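Bifunctional pinoresinol-lariciresinol reductase 1 (Thuja plicata, PDB 1QYD) catalyses the NADPH-dependent, enantioselective two-step reduction of (-)-pinoresinol to (-)-lariciresinol and then to (+)-secoisolariciresinol in lignan biosynthesis. Local coordinates at residues V10-G14 and L34-E38; V88-L94 and I133-K138. All coordinates share one frame; numbering follows the deposited sequence.

Interaction 1. Residues V10-G14 and L34-E38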
# COMPACT_ATOMS: atom_id res chain seq x y z
N VAL A 10 12.19 -12.86 -12.75
CA VAL A 10 11.40 -12.97 -11.56
C VAL A 10 10.16 -12.17 -11.93
O VAL A 10 10.26 -11.16 -12.61
CB VAL A 10 12.35 -12.42 -10.44
CG1 VAL A 10 13.26 -11.28 -10.86
CG2 VAL A 10 11.45 -11.97 -9.32
N GLY A 11 8.93 -12.62 -11.63
CA GLY A 11 7.71 -11.98 -12.10
C GLY A 11 7.13 -12.61 -13.39
O GLY A 11 5.95 -12.46 -13.73
N GLY A 12 7.95 -13.39 -14.11
CA GLY A 12 7.72 -14.08 -15.39
C GLY A 12 6.56 -15.04 -15.57
O GLY A 12 6.48 -15.67 -16.64
N THR A 13 5.67 -15.25 -14.59
CA THR A 13 4.44 -15.94 -14.99
C THR A 13 3.43 -14.86 -15.33
O THR A 13 2.42 -15.15 -15.96
CB THR A 13 3.86 -16.87 -13.87
OG1 THR A 13 3.78 -16.14 -12.65
CG2 THR A 13 4.71 -18.12 -13.71
N GLY A 14 3.66 -13.57 -15.01
CA GLY A 14 2.73 -12.48 -15.25
C GLY A 14 2.53 -12.14 -16.71
O GLY A 14 3.05 -12.81 -17.61
N LEU A 34 12.71 -17.45 -11.91
CA LEU A 34 12.38 -17.55 -10.51
C LEU A 34 10.89 -17.40 -10.38
O LEU A 34 10.25 -16.50 -10.94
CB LEU A 34 13.05 -16.46 -9.70
CG LEU A 34 13.15 -16.66 -8.19
CD1 LEU A 34 14.48 -16.06 -7.81
CD2 LEU A 34 12.00 -16.05 -7.40
N PHE A 35 10.40 -18.42 -9.67
CA PHE A 35 9.03 -18.40 -9.25
C PHE A 35 8.90 -18.74 -7.79
O PHE A 35 9.56 -19.60 -7.20
CB PHE A 35 8.21 -19.36 -10.08
CG PHE A 35 8.40 -20.84 -9.83
CD1 PHE A 35 7.55 -21.51 -8.94
CD2 PHE A 35 9.38 -21.53 -10.54
CE1 PHE A 35 7.66 -22.89 -8.76
CE2 PHE A 35 9.48 -22.91 -10.34
CZ PHE A 35 8.63 -23.59 -9.46
N ARG A 36 7.92 -18.03 -7.29
CA ARG A 36 7.45 -17.98 -5.92
C ARG A 36 6.94 -19.33 -5.41
O ARG A 36 7.14 -20.36 -6.05
CB ARG A 36 6.34 -16.90 -5.87
CG ARG A 36 6.25 -15.71 -6.88
CD ARG A 36 5.98 -16.03 -8.38
NE ARG A 36 5.42 -14.94 -9.18
CZ ARG A 36 5.61 -14.79 -10.51
NH1 ARG A 36 6.36 -15.64 -11.23
NH2 ARG A 36 4.98 -13.80 -11.15
N PRO A 37 6.31 -19.44 -4.24
CA PRO A 37 5.16 -20.32 -4.04
C PRO A 37 3.76 -19.71 -4.24
O PRO A 37 3.26 -18.85 -3.51
CB PRO A 37 5.37 -20.85 -2.66
CG PRO A 37 5.97 -19.67 -1.94
CD PRO A 37 6.94 -19.13 -2.97
N GLU A 38 3.22 -20.18 -5.38
CA GLU A 38 1.85 -20.03 -5.89
C GLU A 38 1.70 -20.94 -7.12
O GLU A 38 1.40 -20.63 -8.27
CB GLU A 38 1.51 -18.60 -6.28
CG GLU A 38 0.31 -18.08 -5.46
CD GLU A 38 -1.09 -18.61 -5.82
OE1 GLU A 38 -1.57 -18.31 -6.92
OE2 GLU A 38 -1.71 -19.27 -4.98
O HOH W 1 8.85 -15.03 -9.26
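The glycine-rich turn of a Rossmann-type dinucleotide site, G11 to G14, meets the arginine that follows the second strand, R36, and the pair illustrates an arrangement consistent with a seat for NADP(+). All five of these residues are inferred to bind the cofactor, and G12 and G14 fit a GxGxxG pattern. The R36 chain bends at its second torsion (chi2 65°), bringing the guanidinium back over the turn. There NH2 gives a weak, bent hydrogen bond to G11 O at 3.1 Å. The same carbonyl oxygen closes the type I turn by accepting G14 N at 2.8 Å, so two donors share it. T13 lays its hydroxyl over one face of the guanidinium, OG1 standing 3.0 Å from NH1 at an angle too poor for a hydrogen bond. G11 N lies on the opposite side, 3.7 Å above the plane but offset toward the rim. At the strand ends, a water donates to L34 O at 2.6 Å and accepts a weak bond from G11 N, while V10 CB and L34 CB touch at 4.2 Å. A leucine in place of R36 would probably leave G11 O without its second donor and remove a positive charge from beside K45, another inferred cofactor ligand. Around the contact, V10 ends strand 7-10, bonds through its backbone to I81 and A83, and packs on V80 and S82 of strand 79-82; L34 leans on I60 of strand 58-60, and T13 reaches K45 and L49 of helix 43-53.

Interaction 2. Residues V88-L94 and I133-K138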
# COMPACT_ATOMS: atom_id res chain seq x y z
N VAL A 88 -3.04 -3.44 -6.87
CA VAL A 88 -2.83 -2.03 -6.50
C VAL A 88 -1.49 -1.43 -7.01
O VAL A 88 -1.31 -0.21 -7.02
CB VAL A 88 -2.95 -1.96 -4.95
CG1 VAL A 88 -2.94 -0.50 -4.52
CG2 VAL A 88 -4.22 -2.66 -4.45
N LEU A 89 -0.57 -2.31 -7.49
CA LEU A 89 0.79 -2.07 -7.97
C LEU A 89 1.69 -1.50 -6.87
O LEU A 89 2.58 -0.66 -7.06
CB LEU A 89 0.75 -1.13 -9.18
CG LEU A 89 0.23 -1.71 -10.49
CD1 LEU A 89 0.02 -0.59 -11.50
CD2 LEU A 89 1.22 -2.76 -11.00
N SER A 90 1.43 -2.07 -5.69
CA SER A 90 2.04 -1.63 -4.46
C SER A 90 2.69 -2.74 -3.67
O SER A 90 3.90 -2.68 -3.43
CB SER A 90 0.97 -0.90 -3.63
OG SER A 90 1.54 0.19 -2.91
N HIS A 91 1.89 -3.75 -3.29
CA HIS A 91 2.23 -4.94 -2.50
C HIS A 91 3.34 -5.83 -3.07
O HIS A 91 4.04 -6.55 -2.36
CB HIS A 91 0.86 -5.64 -2.34
CG HIS A 91 0.64 -7.05 -1.81
ND1 HIS A 91 1.05 -8.23 -2.28
CD2 HIS A 91 -0.16 -7.30 -0.72
CE1 HIS A 91 0.51 -9.16 -1.51
NE2 HIS A 91 -0.22 -8.60 -0.58
N HIS A 92 3.59 -5.68 -4.37
CA HIS A 92 4.46 -6.55 -5.14
C HIS A 92 5.54 -5.81 -5.91
O HIS A 92 6.49 -6.43 -6.40
CB HIS A 92 3.59 -7.39 -6.09
CG HIS A 92 2.19 -6.79 -6.22
ND1 HIS A 92 1.90 -5.57 -6.64
CD2 HIS A 92 1.04 -7.40 -5.79
CE1 HIS A 92 0.62 -5.42 -6.45
NE2 HIS A 92 0.10 -6.51 -5.94
N ILE A 93 5.39 -4.50 -6.06
CA ILE A 93 6.41 -3.67 -6.69
C ILE A 93 7.54 -3.38 -5.71
O ILE A 93 8.70 -3.40 -6.11
CB ILE A 93 5.74 -2.35 -7.20
CG1 ILE A 93 5.20 -2.70 -8.59
CG2 ILE A 93 6.68 -1.13 -7.29
CD1 ILE A 93 4.53 -1.54 -9.36
N LEU A 94 7.20 -3.11 -4.44
CA LEU A 94 8.12 -2.89 -3.32
C LEU A 94 8.83 -4.12 -2.72
O LEU A 94 9.55 -4.02 -1.74
CB LEU A 94 7.34 -2.17 -2.24
CG LEU A 94 7.39 -0.66 -2.08
CD1 LEU A 94 7.67 0.10 -3.37
CD2 LEU A 94 6.07 -0.27 -1.52
N ILE A 133 0.48 6.44 -6.66
CA ILE A 133 1.18 5.41 -5.88
C ILE A 133 2.11 4.51 -6.69
O ILE A 133 3.21 4.19 -6.28
CB ILE A 133 0.06 4.61 -5.16
CG1 ILE A 133 0.22 4.91 -3.68
CG2 ILE A 133 0.07 3.10 -5.43
CD1 ILE A 133 1.37 4.19 -2.91
N THR A 134 1.67 4.11 -7.87
CA THR A 134 2.45 3.27 -8.76
C THR A 134 3.76 3.96 -9.08
O THR A 134 4.84 3.35 -9.02
CB THR A 134 1.59 3.04 -10.02
OG1 THR A 134 0.50 2.23 -9.58
CG2 THR A 134 2.29 2.35 -11.17
N PHE A 135 3.68 5.27 -9.37
CA PHE A 135 4.87 5.98 -9.79
C PHE A 135 5.67 6.32 -8.55
O PHE A 135 6.89 6.43 -8.65
CB PHE A 135 4.45 7.23 -10.61
CG PHE A 135 3.52 6.85 -11.77
CD1 PHE A 135 2.19 7.31 -11.78
CD2 PHE A 135 3.96 5.99 -12.79
CE1 PHE A 135 1.31 6.89 -12.78
CE2 PHE A 135 3.06 5.58 -13.79
CZ PHE A 135 1.74 6.03 -13.78
N ILE A 136 5.03 6.43 -7.38
CA ILE A 136 5.74 6.62 -6.12
C ILE A 136 6.58 5.36 -5.81
O ILE A 136 7.79 5.45 -5.54
CB ILE A 136 4.74 6.82 -4.98
CG1 ILE A 136 3.99 8.11 -5.13
CG2 ILE A 136 5.51 6.79 -3.67
CD1 ILE A 136 4.88 9.37 -5.02
N ASP A 137 5.92 4.18 -5.85
CA ASP A 137 6.51 2.90 -5.54
C ASP A 137 7.72 2.59 -6.36
O ASP A 137 8.80 2.41 -5.80
CB ASP A 137 5.50 1.82 -5.76
CG ASP A 137 4.39 1.65 -4.72
OD1 ASP A 137 4.27 2.33 -3.69
OD2 ASP A 137 3.61 0.76 -5.00
N LYS A 138 7.55 2.56 -7.67
CA LYS A 138 8.62 2.35 -8.65
C LYS A 138 9.78 3.33 -8.55
O LYS A 138 10.83 3.11 -9.16
CB LYS A 138 8.06 2.46 -10.07
CG LYS A 138 6.99 1.45 -10.46
CD LYS A 138 6.43 1.71 -11.86
CE LYS A 138 5.47 0.58 -12.23
NZ LYS A 138 4.77 0.87 -13.47
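D137 dominates the meeting of loop 88-94 with the opening turns of helix 133-147, and its carboxylate shows how one acidic group can close a loop against a helix. CG stands anti to the carbonyl carbon (chi1 -75°), which carries the carboxylate off the helix into the bend of the loop. S90 OG donates to the syn lone pair of OD2 at 3.0 Å, although S90 is poorly ordered and the bond is correspondingly less certain. OD2 also comes close to L89 O, but the details of that approach are doubtful beside so mobile a serine. Two branched side chains from the loop enclose the stem of the aspartate, each crossing it at about a right angle: I93 brings CG2 to 3.5 Å from D137 CB, and L94 sets CD1 at 3.7 Å from the same carbon. I93 has a second task. Its other arm, ending in CD1, approaches the extended chain of K138 obliquely and rests 3.7 Å from CE, so one isoleucine touches two successive helix residues. L89, third in buried area after D137 and I93, points at the helix and slants across T134, its CB 3.4 Å from OG1 and its CD1 3.7 Å from T134 CG2. L94 also packs on Y263 of the second subunit. K138 is the inferred proton acceptor, and R142, an inferred NADP(+) ligand, lies farther along the same helix; the arrangement, a loop after the fourth strand of a Rossmann-like sheet laid against the helix bearing the probable active-site lysine, is consistent with the wall of the catalytic cleft in this NADPH-dependent reductase.

How the interactions relate
Both contacts lie in the Rossmann-like part of the chain and are partly buried, with four of seven touching residues buried in interaction 1 and four of nine in interaction 2. They share no segment: their centres are about 17 Å apart. Interaction 1 joins two loops at the ends of neighbouring strands, 7-10 and 31-34, and is chiefly polar. Interaction 2 sets the loop after strand 79-82, on the other flank of strand 7-10, against a helix, and is chiefly apolar around a single carboxylate. The first probably serves cofactor recognition, whereas the second packs I93 against the inferred catalytic lysine. Both reach the second subunit, through P37 in interaction 1 and through H91 and L94 in interaction 2.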